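Local coordinates for mandelate racemase/muconate lactonizing enzyme family protein (Roseovarius sp. TM1035, PDB 3T9P) that probably abstracts a proton alpha to the carboxylate of an acid substrate with the help of a metal ion, as a putative isomerase of the enolase superfamily, at residues T61-I64 against F65-I69; Y99-R102 against A103-G106; E152-C155 against R156-D159; T290-V293 against C294-A297; P375-L378 against D379-Y383. One frame throughout, in Å; residues are numbered along the deposited sequence.

Contact 1: residues T61-I64 against F65-I69; sequences TCTI and FHRQI. With SO4 (sulfate ion), chain D.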
loop_
_atom_site.group_PDB
_atom_site.type_symbol
_atom_site.label_atom_id
_atom_site.label_comp_id
_atom_site.label_asym_id
_atom_site.label_seq_id
_atom_site.Cartn_x
_atom_site.Cartn_y
_atom_site.Cartn_z
ATOM N N THR A 61 2.966 -5.732 -11.610
ATOM C CA THR A 61 3.966 -4.832 -11.121
ATOM C C THR A 61 4.741 -4.134 -12.274
ATOM O O THR A 61 5.114 -2.946 -12.184
ATOM C CB THR A 61 4.944 -5.648 -10.246
ATOM O OG1 THR A 61 4.236 -6.170 -9.117
ATOM C CG2 THR A 61 6.076 -4.712 -9.726
ATOM N N CYS A 62 4.994 -4.854 -13.387
ATOM C CA CYS A 62 5.753 -4.217 -14.533
ATOM C C CYS A 62 4.878 -3.227 -15.310
ATOM O O CYS A 62 5.356 -2.187 -15.733
ATOM C CB CYS A 62 6.401 -5.314 -15.484
ATOM S SG CYS A 62 7.905 -6.114 -14.703
ATOM N N THR A 63 3.593 -3.460 -15.368
ATOM C CA THR A 63 2.692 -2.483 -15.921
ATOM C C THR A 63 2.747 -1.192 -15.079
ATOM O O THR A 63 2.840 -0.123 -15.584
ATOM C CB THR A 63 1.258 -3.004 -15.913
ATOM O OG1 THR A 63 1.147 -4.151 -16.747
ATOM C CG2 THR A 63 0.298 -1.917 -16.331
ATOM N N ILE A 64 2.749 -1.371 -13.774
ATOM C CA ILE A 64 2.881 -0.294 -12.827
ATOM C C ILE A 64 4.234 0.430 -12.952
ATOM O O ILE A 64 4.292 1.616 -12.858
ATOM C CB ILE A 64 2.649 -0.771 -11.392
ATOM C CG1 ILE A 64 1.205 -1.189 -11.206
ATOM C CG2 ILE A 64 3.097 0.288 -10.391
ATOM C CD1 ILE A 64 0.864 -1.781 -9.944
ATOM N N PHE A 65 5.292 -0.328 -13.184
ATOM C CA PHE A 65 6.621 0.229 -13.298
ATOM C C PHE A 65 6.611 1.218 -14.441
ATOM O O PHE A 65 7.044 2.314 -14.307
ATOM C CB PHE A 65 7.629 -0.887 -13.611
ATOM C CG PHE A 65 9.020 -0.422 -13.829
ATOM C CD1 PHE A 65 9.910 -0.407 -12.798
ATOM C CD2 PHE A 65 9.458 -0.002 -15.071
ATOM C CE1 PHE A 65 11.172 0.022 -12.987
ATOM C CE2 PHE A 65 10.753 0.412 -15.273
ATOM C CZ PHE A 65 11.590 0.434 -14.255
ATOM N N HIS A 66 6.060 0.802 -15.544
ATOM C CA HIS A 66 6.086 1.706 -16.732
ATOM C C HIS A 66 5.063 2.836 -16.555
ATOM O O HIS A 66 5.277 3.934 -17.052
ATOM C CB HIS A 66 5.854 0.995 -18.043
ATOM C CG HIS A 66 7.014 0.097 -18.405
ATOM N ND1 HIS A 66 8.208 0.602 -18.862
ATOM C CD2 HIS A 66 7.203 -1.226 -18.234
ATOM C CE1 HIS A 66 9.073 -0.390 -19.027
ATOM N NE2 HIS A 66 8.479 -1.520 -18.695
ATOM N N ARG A 67 3.972 2.604 -15.884
ATOM C CA ARG A 67 3.001 3.675 -15.616
ATOM C C ARG A 67 3.452 4.767 -14.617
ATOM O O ARG A 67 3.240 5.896 -14.810
ATOM C CB ARG A 67 1.666 3.053 -15.190
ATOM C CG ARG A 67 0.465 3.958 -15.158
ATOM C CD ARG A 67 -0.293 4.134 -16.458
ATOM N NE ARG A 67 -0.659 2.931 -17.151
ATOM C CZ ARG A 67 -1.846 2.350 -17.120
ATOM N NH1 ARG A 67 -2.846 2.846 -16.423
ATOM N NH2 ARG A 67 -2.023 1.243 -17.792
ATOM N N GLN A 68 4.037 4.304 -13.533
ATOM C CA GLN A 68 4.292 5.086 -12.361
ATOM C C GLN A 68 5.723 5.257 -11.814
ATOM O O GLN A 68 5.935 6.108 -11.006
ATOM C CB GLN A 68 3.312 4.684 -11.248
ATOM C CG GLN A 68 1.865 4.790 -11.607
ATOM C CD GLN A 68 0.936 4.202 -10.580
ATOM O OE1 GLN A 68 0.458 4.893 -9.714
ATOM N NE2 GLN A 68 0.686 2.965 -10.676
ATOM N N ILE A 69 6.664 4.456 -12.270
ATOM C CA ILE A 69 8.053 4.627 -11.900
ATOM C C ILE A 69 8.868 5.282 -13.032
ATOM O O ILE A 69 9.414 6.317 -12.847
ATOM C CB ILE A 69 8.719 3.283 -11.461
ATOM C CG1 ILE A 69 7.919 2.594 -10.358
ATOM C CG2 ILE A 69 10.200 3.459 -11.100
ATOM C CD1 ILE A 69 7.938 3.178 -9.123
HETATM S S SO4 D . 0.356 -0.612 -20.483
HETATM O O1 SO4 D . 0.612 -0.032 -21.817
HETATM O O2 SO4 D . -0.457 0.409 -19.814
HETATM O O3 SO4 D . -0.342 -1.899 -20.613
HETATM O O4 SO4 D . 1.587 -0.835 -19.677
#
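Two first torsions set Thr63 and Arg67 alongside each other. Thr63 carries CG2 opposite its backbone N and OG1 beside it (chi1 -63°), while Arg67 likewise sends CG away from its N (chi1 -167°). Both side chains therefore run the same way from successive turns of alpha helix 58-73, in the N-terminal alpha+beta domain of this enolase-superfamily protein. Arg67 then bends at chi2 and chi3, which leaves NH2 4.2 Å from Thr63 CG2. A beta-branched threonine suits the place: its methyl meets the arginine, and OG1 turns back for a weak bond to Asp59 O. Arg67 NH2 also donates to O2 of a sulfate at 2.7 Å, the oxygen lying at the guanidinium edge near its plane; the ion, probably from the crystallisation liquor, is held as well by Gln384. The same guanidinium forms a salt bridge to Asp59 and a hydrogen bond to Asn57, both of the second subunit. With an alanine in place of Arg67, that aspartate would probably lose its charged mate and the sulfate one of its donors. On the inward side, Phe65 packs on Leu28 and Thr30 of strand 25-32, and its CD2 sits 3.9 Å above the centre of the His66 ring. Both imidazole nitrogens are engaged, ND1 with Ser386 OG and NE2 with Thr30 OG1, so the ring's rotation is fixed. Cys62 O accepts the amide His66 N at 3.1 Å, and His66 CD2 comes within 3.3 Å of that same oxygen.

Contact 2: residues Y99-R102 against A103-G106; sequences YLRR and AMTG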
loop_
_atom_site.group_PDB
_atom_site.type_symbol
_atom_site.label_atom_id
_atom_site.label_comp_id
_atom_site.label_asym_id
_atom_site.label_seq_id
_atom_site.Cartn_x
_atom_site.Cartn_y
_atom_site.Cartn_z
ATOM N N TYR A 99 2.269 -2.306 -4.119
ATOM C CA TYR A 99 2.670 -2.435 -5.558
ATOM C C TYR A 99 3.586 -1.345 -6.042
ATOM O O TYR A 99 4.433 -1.611 -6.805
ATOM C CB TYR A 99 1.426 -2.423 -6.443
ATOM C CG TYR A 99 0.904 -3.816 -6.712
ATOM C CD1 TYR A 99 1.591 -4.672 -7.570
ATOM C CD2 TYR A 99 -0.317 -4.234 -6.170
ATOM C CE1 TYR A 99 1.112 -5.908 -7.786
ATOM C CE2 TYR A 99 -0.854 -5.484 -6.450
ATOM C CZ TYR A 99 -0.098 -6.310 -7.253
ATOM O OH TYR A 99 -0.611 -7.545 -7.614
ATOM N N LEU A 100 3.476 -0.124 -5.594
ATOM C CA LEU A 100 4.420 0.903 -6.025
ATOM C C LEU A 100 5.859 0.530 -5.606
ATOM O O LEU A 100 6.759 0.733 -6.323
ATOM C CB LEU A 100 4.059 2.262 -5.454
ATOM C CG LEU A 100 4.769 3.541 -5.937
ATOM C CD1 LEU A 100 4.430 3.952 -7.280
ATOM C CD2 LEU A 100 4.646 4.678 -4.983
ATOM N N ARG A 101 5.993 0.030 -4.395
ATOM C CA ARG A 101 7.262 -0.412 -3.865
ATOM C C ARG A 101 7.879 -1.620 -4.605
ATOM O O ARG A 101 9.037 -1.659 -4.905
ATOM C CB ARG A 101 7.140 -0.698 -2.387
ATOM C CG ARG A 101 6.639 0.482 -1.510
ATOM C CD ARG A 101 7.068 1.838 -1.893
ATOM N NE ARG A 101 6.710 2.930 -0.983
ATOM C CZ ARG A 101 7.307 4.099 -0.967
ATOM N NH1 ARG A 101 8.268 4.311 -1.790
ATOM N NH2 ARG A 101 6.954 5.050 -0.136
ATOM N N ARG A 102 7.003 -2.547 -4.945
ATOM C CA ARG A 102 7.384 -3.751 -5.640
ATOM C C ARG A 102 7.994 -3.312 -6.977
ATOM O O ARG A 102 9.009 -3.817 -7.373
ATOM C CB ARG A 102 6.131 -4.598 -5.920
ATOM C CG ARG A 102 5.610 -5.488 -4.780
ATOM C CD ARG A 102 4.339 -6.214 -5.121
ATOM N NE ARG A 102 3.811 -6.954 -4.001
ATOM C CZ ARG A 102 3.914 -8.262 -3.814
ATOM N NH1 ARG A 102 4.434 -9.039 -4.737
ATOM N NH2 ARG A 102 3.456 -8.776 -2.702
ATOM N N ALA A 103 7.382 -2.336 -7.613
ATOM C CA ALA A 103 7.883 -1.806 -8.863
ATOM C C ALA A 103 9.192 -0.975 -8.740
ATOM O O ALA A 103 10.127 -1.153 -9.491
ATOM C CB ALA A 103 6.822 -1.062 -9.584
ATOM N N MET A 104 9.189 -0.125 -7.728
ATOM C CA MET A 104 10.373 0.764 -7.385
ATOM C C MET A 104 11.638 -0.048 -7.185
ATOM O O MET A 104 12.722 0.398 -7.538
ATOM C CB MET A 104 10.050 1.596 -6.134
ATOM C CG MET A 104 11.188 2.530 -5.706
ATOM S SD MET A 104 10.583 3.642 -4.346
ATOM C CE MET A 104 9.637 4.736 -5.418
ATOM N N THR A 105 11.510 -1.227 -6.600
ATOM C CA THR A 105 12.650 -2.106 -6.383
ATOM C C THR A 105 13.397 -2.368 -7.706
ATOM O O THR A 105 14.607 -2.492 -7.662
ATOM C CB THR A 105 12.204 -3.457 -5.755
ATOM O OG1 THR A 105 11.615 -3.171 -4.482
ATOM C CG2 THR A 105 13.305 -4.470 -5.653
ATOM N N GLY A 106 12.672 -2.513 -8.809
ATOM C CA GLY A 106 13.278 -2.864 -10.106
ATOM C C GLY A 106 14.187 -1.698 -10.553
ATOM O O GLY A 106 15.326 -1.912 -11.041
#
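Arg101 O receives the backbone amide of Thr105, N to O 3.0 Å, and Thr105 OG1 approaches the same oxygen at 3.0 Å. The hydroxyl has one proton and two carbonyls in reach, the other being Met282 O, so its bond to Arg101 O is not settled. Its chi1 of -62° puts OG1 beside the backbone N, where a helical threonine can fold back on the preceding turn. The earlier carbonyls are served in the usual way: Tyr99 O by Ala103 N at 3.1 Å and Leu100 O by Met104 N at 2.9 Å. Gly106 N turns to Ala103 O instead, at 3.0 Å, a local tightening of the helix. Among the buried charges, Arg101 lies side by side with Met104, whose SD stands at the guanidinium edge, in its plane, 3.5 Å from NH1. NE forms a salt bridge with Glu261 and the cation rests on Tyr89; the carboxylate probably offsets the nearby like charge of Arg289. Arg102, extended, gives NE to Ser98 OG and NH2 to Lys94 O of the second subunit, while Tyr99 OH bonds to Gln68 of that subunit. Small Ala103 lets Thr61 come close. This is an alpha helix of the N-terminal capping domain in the enolase superfamily, packed between helices 58-73 and 82-91 and reaching the dimer interface.

Contact 3: residues E152-C155 against R156-D159; sequences ERFC and RLRD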
loop_
_atom_site.group_PDB
_atom_site.type_symbol
_atom_site.label_atom_id
_atom_site.label_comp_id
_atom_site.label_asym_id
_atom_site.label_seq_id
_atom_site.Cartn_x
_atom_site.Cartn_y
_atom_site.Cartn_z
ATOM N N GLU A 152 13.295 -35.056 8.087
ATOM C CA GLU A 152 14.171 -35.793 7.234
ATOM C C GLU A 152 14.846 -34.927 6.212
ATOM O O GLU A 152 16.027 -35.059 6.015
ATOM C CB GLU A 152 13.519 -37.009 6.553
ATOM C CG GLU A 152 14.565 -38.017 6.028
ATOM C CD GLU A 152 15.873 -38.177 6.936
ATOM O OE1 GLU A 152 15.795 -38.664 8.084
ATOM O OE2 GLU A 152 16.984 -37.809 6.473
ATOM N N ARG A 153 14.116 -34.020 5.576
ATOM C CA ARG A 153 14.828 -33.244 4.575
ATOM C C ARG A 153 15.817 -32.308 5.276
ATOM O O ARG A 153 16.865 -32.049 4.723
ATOM C CB ARG A 153 13.893 -32.555 3.578
ATOM C CG ARG A 153 13.081 -31.404 4.095
ATOM C CD ARG A 153 12.396 -30.706 2.901
ATOM N NE ARG A 153 11.499 -29.636 3.389
ATOM C CZ ARG A 153 10.914 -28.747 2.600
ATOM N NH1 ARG A 153 11.159 -28.732 1.283
ATOM N NH2 ARG A 153 10.075 -27.832 3.146
ATOM N N PHE A 154 15.470 -31.807 6.460
ATOM C CA PHE A 154 16.353 -30.915 7.223
ATOM C C PHE A 154 17.636 -31.674 7.627
ATOM O O PHE A 154 18.764 -31.125 7.502
ATOM C CB PHE A 154 15.641 -30.410 8.448
ATOM C CG PHE A 154 14.788 -29.159 8.227
ATOM C CD1 PHE A 154 14.673 -28.562 6.950
ATOM C CD2 PHE A 154 14.155 -28.558 9.301
ATOM C CE1 PHE A 154 13.943 -27.385 6.802
ATOM C CE2 PHE A 154 13.329 -27.383 9.135
ATOM C CZ PHE A 154 13.225 -26.799 7.895
ATOM N N CYS A 155 17.490 -32.920 8.103
ATOM C CA CYS A 155 18.679 -33.732 8.436
ATOM C C CYS A 155 19.687 -33.845 7.325
ATOM O O CYS A 155 20.889 -33.690 7.573
ATOM C CB CYS A 155 18.271 -35.108 9.022
ATOM S SG CYS A 155 17.723 -34.869 10.694
ATOM N N ARG A 156 19.182 -34.096 6.109
ATOM C CA ARG A 156 19.975 -34.253 4.895
ATOM C C ARG A 156 20.687 -32.898 4.574
ATOM O O ARG A 156 21.872 -32.900 4.231
ATOM C CB ARG A 156 19.111 -34.708 3.700
ATOM C CG ARG A 156 18.701 -36.212 3.757
ATOM C CD ARG A 156 17.535 -36.625 2.763
ATOM N NE ARG A 156 17.721 -36.188 1.356
ATOM C CZ ARG A 156 16.914 -35.367 0.653
ATOM N NH1 ARG A 156 15.798 -34.836 1.186
ATOM N NH2 ARG A 156 17.236 -35.078 -0.620
ATOM N N LEU A 157 19.966 -31.769 4.712
ATOM C CA LEU A 157 20.570 -30.474 4.399
ATOM C C LEU A 157 21.653 -30.162 5.432
ATOM O O LEU A 157 22.687 -29.616 5.066
ATOM C CB LEU A 157 19.499 -29.360 4.525
ATOM C CG LEU A 157 18.588 -29.339 3.308
ATOM C CD1 LEU A 157 17.161 -28.722 3.628
ATOM C CD2 LEU A 157 19.401 -28.609 2.164
ATOM N N ARG A 158 21.400 -30.490 6.703
ATOM C CA ARG A 158 22.367 -30.298 7.774
ATOM C C ARG A 158 23.649 -31.108 7.476
ATOM O O ARG A 158 24.764 -30.596 7.518
ATOM C CB ARG A 158 21.789 -30.773 9.134
ATOM C CG ARG A 158 22.864 -30.778 10.343
ATOM C CD ARG A 158 22.380 -31.578 11.555
ATOM N NE ARG A 158 22.257 -32.992 11.160
ATOM C CZ ARG A 158 21.452 -33.905 11.687
ATOM N NH1 ARG A 158 20.661 -33.635 12.710
ATOM N NH2 ARG A 158 21.468 -35.125 11.149
ATOM N N ASP A 159 23.468 -32.381 7.124
ATOM C CA ASP A 159 24.615 -33.245 6.886
ATOM C C ASP A 159 25.314 -33.049 5.581
ATOM O O ASP A 159 26.524 -33.125 5.566
ATOM C CB ASP A 159 24.243 -34.722 7.097
ATOM C CG ASP A 159 23.858 -35.011 8.540
ATOM O OD1 ASP A 159 24.303 -34.236 9.462
ATOM O OD2 ASP A 159 23.051 -35.940 8.741
#
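Arg156, Leu157, Arg158 and Asp159 each give their backbone N-H to the carbonyl four residues earlier, forming an unbroken alpha-helical run within helix 147-161. The spacing is uneven: Arg156 N to Glu152 O is 3.3 Å, whereas Arg158 N to Phe154 O is 2.8 Å. This helix links strands 132-139 and 165-169 in a beta-alpha-beta crossover of the (beta/alpha)8-like barrel. On its inward face the Phe154 ring packs against Phe166 and helix 184-196, and Leu157 CD1 lies at the ring's edge, 4.2 Å from Phe154 CD1. An aromatic residue suits the place of Phe154, which strand and helix bury, and branched Leu157 is covered in part by Phe166. Farther round, Arg158 folds back through a bend at chi3 (65°), which brings its guanidinium over Cys155: Cys155 CB lies over one face, and SG is 3.8 Å from NH1. NE and NH2 of Arg158 take Asp159 side-on, with NE to OD1 2.9 Å and NH2 to OD2 3.0 Å. The second bond is nearly straight (170°) and arrives on the syn side of the carboxylate; the first comes from above its plane. NH1 is used by Leu196 O. Glu152 and Arg156 cross at about a right angle, and OE2 touches the aliphatic CG of Arg156 at 3.6 Å, while OE2 and NE remain 5.4 Å apart. Arg153 pairs elsewhere, with Glu150 and Glu337. The chemistry thus divides the helix: apolar groups face the barrel, and farther round, toward the surface, a two-pronged ion pair probably fixes the orientation of the Arg158 guanidinium and neutralises its charge, while Glu152 and Arg156, oppositely charged but unbridged, may attract each other weakly.

Contact 4: residues T290-V293 against C294-A297; sequences TLQV and CQMA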
loop_
_atom_site.group_PDB
_atom_site.type_symbol
_atom_site.label_atom_id
_atom_site.label_comp_id
_atom_site.label_asym_id
_atom_site.label_seq_id
_atom_site.Cartn_x
_atom_site.Cartn_y
_atom_site.Cartn_z
ATOM N N THR A 290 15.558 -0.141 2.109
ATOM C CA THR A 290 15.830 -1.145 3.157
ATOM C C THR A 290 16.901 -0.599 4.190
ATOM O O THR A 290 16.765 -0.767 5.407
ATOM C CB THR A 290 16.297 -2.472 2.489
ATOM O OG1 THR A 290 15.217 -2.859 1.638
ATOM C CG2 THR A 290 16.499 -3.608 3.563
ATOM N N LEU A 291 17.942 0.028 3.648
ATOM C CA LEU A 291 18.973 0.711 4.457
ATOM C C LEU A 291 18.379 1.711 5.447
ATOM O O LEU A 291 18.818 1.766 6.595
ATOM C CB LEU A 291 19.977 1.426 3.518
ATOM C CG LEU A 291 20.958 0.457 2.845
ATOM C CD1 LEU A 291 21.741 1.273 1.737
ATOM C CD2 LEU A 291 21.904 -0.218 3.949
ATOM N N GLN A 292 17.335 2.444 5.051
ATOM C CA GLN A 292 16.613 3.362 5.922
ATOM C C GLN A 292 15.957 2.595 7.105
ATOM O O GLN A 292 16.177 2.973 8.300
ATOM C CB GLN A 292 15.616 4.221 5.107
ATOM C CG GLN A 292 14.761 5.214 5.946
ATOM C CD GLN A 292 15.590 6.319 6.710
ATOM O OE1 GLN A 292 16.586 6.872 6.186
ATOM N NE2 GLN A 292 15.183 6.591 7.980
ATOM N N VAL A 293 15.329 1.443 6.815
ATOM C CA VAL A 293 14.839 0.587 7.865
ATOM C C VAL A 293 15.970 0.067 8.776
ATOM O O VAL A 293 15.781 0.041 9.992
ATOM C CB VAL A 293 13.944 -0.564 7.317
ATOM C CG1 VAL A 293 13.550 -1.529 8.483
ATOM C CG2 VAL A 293 12.699 0.065 6.574
ATOM N N CYS A 294 17.099 -0.336 8.217
ATOM C CA CYS A 294 18.184 -0.876 9.037
ATOM C C CYS A 294 18.670 0.176 10.048
ATOM O O CYS A 294 19.027 -0.165 11.196
ATOM C CB CYS A 294 19.337 -1.203 8.144
ATOM S SG CYS A 294 18.953 -2.701 7.101
ATOM N N GLN A 295 18.632 1.427 9.598
ATOM C CA GLN A 295 19.142 2.583 10.360
ATOM C C GLN A 295 18.128 2.989 11.408
ATOM O O GLN A 295 18.511 3.215 12.531
ATOM C CB GLN A 295 19.557 3.649 9.355
ATOM C CG GLN A 295 19.616 5.067 9.847
ATOM C CD GLN A 295 19.567 6.035 8.629
ATOM O OE1 GLN A 295 18.997 7.141 8.715
ATOM N NE2 GLN A 295 20.118 5.574 7.471
ATOM N N MET A 296 16.833 2.867 11.140
ATOM C CA MET A 296 15.796 2.931 12.178
ATOM C C MET A 296 15.928 1.848 13.260
ATOM O O MET A 296 15.763 2.124 14.473
ATOM C CB MET A 296 14.364 2.850 11.576
ATOM C CG MET A 296 14.022 4.048 10.689
ATOM S SD MET A 296 12.564 3.685 9.615
ATOM C CE MET A 296 11.207 3.438 10.755
ATOM N N ALA A 297 16.156 0.611 12.826
ATOM C CA ALA A 297 16.401 -0.491 13.764
ATOM C C ALA A 297 17.657 -0.195 14.598
ATOM O O ALA A 297 17.688 -0.504 15.790
ATOM C CB ALA A 297 16.574 -1.891 12.978
#
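Gln292 meets two residues of the next turn, Gln295 and Met296, and the contacts fall into three kinds. First come the backbone bonds of helix 287-299: Met296 N to Gln292 O at 2.9 Å and Ala297 N to Val293 O at 2.9 Å are firm and straight, whereas Gln295 N divides between Leu291 O at 3.0 Å and a weak second bond to Gln292 O. Second are the amide groups. A bend at chi2 (62°) swings the Gln292 amide forward over the next turn, where OE1 stands 3.5 Å from Gln295 OE1 with the two amide planes 71° apart. Two acceptors offer each other nothing, and Gln295 OE1 finds its donor in Arg299 NH1. Gln292 NE2 makes a van der Waals touch on the Met296 methylene, 3.9 Å from CG. Third is apolar packing: flexible Met296 fits against Trp265 and Leu269 of helix 262-270, with Val293 also on Trp265. Slim Cys294 faces Val304, and the Thr290 side chain touches Leu321 and Met284 while OG1 bonds to Gly286 O. An alanine in place of Gln292 would probably take away one neighbour of Met296 CG and leave a gap beside the Gln295 amide, which Arg299 would still hold. Chemically, then, this barrel-domain helix relies on its backbone bonds and its buried apolar flank for cohesion; the two glutamines merely lie against each other and contribute contact without a mutual bond.

Contact 5: residues P375-L378 against D379-Y383; sequences PTWL and DSATY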
loop_
_atom_site.group_PDB
_atom_site.type_symbol
_atom_site.label_atom_id
_atom_site.label_comp_id
_atom_site.label_asym_id
_atom_site.label_seq_id
_atom_site.Cartn_x
_atom_site.Cartn_y
_atom_site.Cartn_z
ATOM N N PRO A 375 19.944 -15.276 -20.997
ATOM C CA PRO A 375 19.218 -14.846 -22.189
ATOM C C PRO A 375 18.111 -15.845 -22.605
ATOM O O PRO A 375 17.222 -15.433 -23.268
ATOM C CB PRO A 375 20.335 -14.756 -23.288
ATOM C CG PRO A 375 21.593 -14.467 -22.473
ATOM C CD PRO A 375 21.401 -15.398 -21.240
ATOM N N THR A 376 18.148 -17.126 -22.259
ATOM C CA THR A 376 17.010 -18.013 -22.584
ATOM C C THR A 376 15.693 -17.551 -21.919
ATOM O O THR A 376 14.564 -17.526 -22.486
ATOM C CB THR A 376 17.294 -19.478 -22.139
ATOM O OG1 THR A 376 18.582 -19.918 -22.688
ATOM C CG2 THR A 376 16.136 -20.539 -22.525
ATOM N N TRP A 377 15.821 -17.222 -20.651
ATOM C CA TRP A 377 14.578 -16.764 -19.954
ATOM C C TRP A 377 14.093 -15.397 -20.516
ATOM O O TRP A 377 12.932 -15.207 -20.811
ATOM C CB TRP A 377 14.965 -16.681 -18.476
ATOM C CG TRP A 377 13.697 -16.424 -17.602
ATOM C CD1 TRP A 377 12.938 -17.353 -16.960
ATOM C CD2 TRP A 377 13.064 -15.145 -17.396
ATOM N NE1 TRP A 377 11.835 -16.720 -16.344
ATOM C CE2 TRP A 377 11.904 -15.369 -16.604
ATOM C CE3 TRP A 377 13.349 -13.836 -17.815
ATOM C CZ2 TRP A 377 11.104 -14.379 -16.210
ATOM C CZ3 TRP A 377 12.457 -12.793 -17.405
ATOM C CH2 TRP A 377 11.368 -13.104 -16.606
ATOM N N LEU A 378 15.026 -14.479 -20.754
ATOM C CA LEU A 378 14.695 -13.199 -21.315
ATOM C C LEU A 378 14.054 -13.293 -22.629
ATOM O O LEU A 378 13.235 -12.411 -22.992
ATOM C CB LEU A 378 15.963 -12.311 -21.458
ATOM C CG LEU A 378 16.670 -12.000 -20.119
ATOM C CD1 LEU A 378 18.030 -11.298 -20.273
ATOM C CD2 LEU A 378 15.729 -11.158 -19.192
ATOM N N ASP A 379 14.464 -14.298 -23.415
ATOM C CA ASP A 379 14.013 -14.414 -24.799
ATOM C C ASP A 379 12.516 -14.662 -24.847
ATOM O O ASP A 379 11.870 -14.255 -25.798
ATOM C CB ASP A 379 14.784 -15.549 -25.572
ATOM C CG ASP A 379 14.282 -15.740 -27.017
ATOM O OD1 ASP A 379 14.457 -14.810 -27.839
ATOM O OD2 ASP A 379 13.738 -16.817 -27.325
ATOM N N SER A 380 11.934 -15.379 -23.927
ATOM C CA SER A 380 10.535 -15.597 -24.118
ATOM C C SER A 380 9.707 -14.833 -23.069
ATOM O O SER A 380 8.509 -15.133 -22.886
ATOM C CB SER A 380 10.181 -17.103 -24.036
ATOM O OG SER A 380 10.630 -17.602 -22.814
ATOM N N ALA A 381 10.349 -13.877 -22.393
ATOM C CA ALA A 381 9.640 -13.017 -21.399
ATOM C C ALA A 381 8.829 -11.929 -22.107
ATOM O O ALA A 381 9.079 -11.663 -23.303
ATOM C CB ALA A 381 10.659 -12.444 -20.392
ATOM N N THR A 382 7.811 -11.330 -21.417
ATOM C CA THR A 382 7.080 -10.186 -21.917
ATOM C C THR A 382 7.934 -8.969 -21.816
ATOM O O THR A 382 8.384 -8.631 -20.719
ATOM C CB THR A 382 5.762 -10.020 -21.091
ATOM O OG1 THR A 382 4.998 -11.224 -21.201
ATOM C CG2 THR A 382 4.885 -8.880 -21.543
ATOM N N TYR A 383 8.165 -8.263 -22.939
ATOM C CA TYR A 383 9.065 -7.116 -22.999
ATOM C C TYR A 383 8.294 -5.798 -22.950
ATOM O O TYR A 383 7.293 -5.679 -23.651
ATOM C CB TYR A 383 9.902 -7.169 -24.291
ATOM C CG TYR A 383 10.834 -6.015 -24.494
ATOM C CD1 TYR A 383 12.022 -5.884 -23.719
ATOM C CD2 TYR A 383 10.566 -5.064 -25.462
ATOM C CE1 TYR A 383 12.900 -4.804 -23.930
ATOM C CE2 TYR A 383 11.449 -3.989 -25.676
ATOM C CZ TYR A 383 12.598 -3.872 -24.927
ATOM O OH TYR A 383 13.470 -2.797 -25.121
HETATM O O HOH W 1 13.136 -18.803 -23.992
HETATM O O HOH W 2 10.696 -16.529 -19.891
HETATM O O HOH W 3 11.869 -10.611 -24.441
#
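Trp377 reaches forward to Ala381, its indole carried there by a CG opposite the backbone N (chi1 -171°), at the C-terminal end of helix 375-379, where the chain leaves for strand 382-387. Within this chain that strand is the outermost on its side of the antiparallel sheet of the N-terminal domain, so the turn brings the chain's tail back from the barrel region to the capping domain, as in other enolase-superfamily members. Ala381 sends its methyl toward the helix; CB meets the six-membered ring obliquely, 3.5 Å from Trp377 CZ3, and a small residue suits a place where a ring must lie so near. Leu378 CD2 lies at the edge of the indole, in its plane, and Phe38 meets the indole edge-to-face. Leu378 and Ala381 both also rest on Phe31 of strand 25-32, which gives this exposed turn an apolar underside. The helix unwinds by stages. Asp379 N still bonds Pro375 O at 3.0 Å, and proline, lacking an amide hydrogen, suits the first turn. Ser380 N then shifts to Trp377 O, three residues back, at 3.3 Å, coming from above the carbonyl plane, and Ala381 N makes a weak bond to Leu378 O. Ser380 turns OG back over the helix end (chi1 56°), where a water links it to the carbonyl of Trp377; this water lies 3.5 Å above the indole plane. Another water donates to both Leu378 O, at 2.7 Å, and Ala381 O, at 3.2 Å.

Overall arrangement
Contacts 1 and 2 form one unit: their centres are 8 Å apart, Ile64 CD1 lies 3.6 Å from Tyr99 CB, and both touch the second subunit. Contact 5 approaches contact 1 to about 6 Å between nearest atoms, and the tail strand 382-387 supplies Ser386 and Gln384 to the surroundings of contact 1. Contact 4, in the barrel domain, comes within about 7 Å of contact 2 at the nearest atoms, while contact 3 lies across the molecule, its centre 41 Å from that of contact 1. In this superfamily the active site lies at the barrel mouth beneath the capping domain; the sulfate instead marks contact 1, beside the subunit interface.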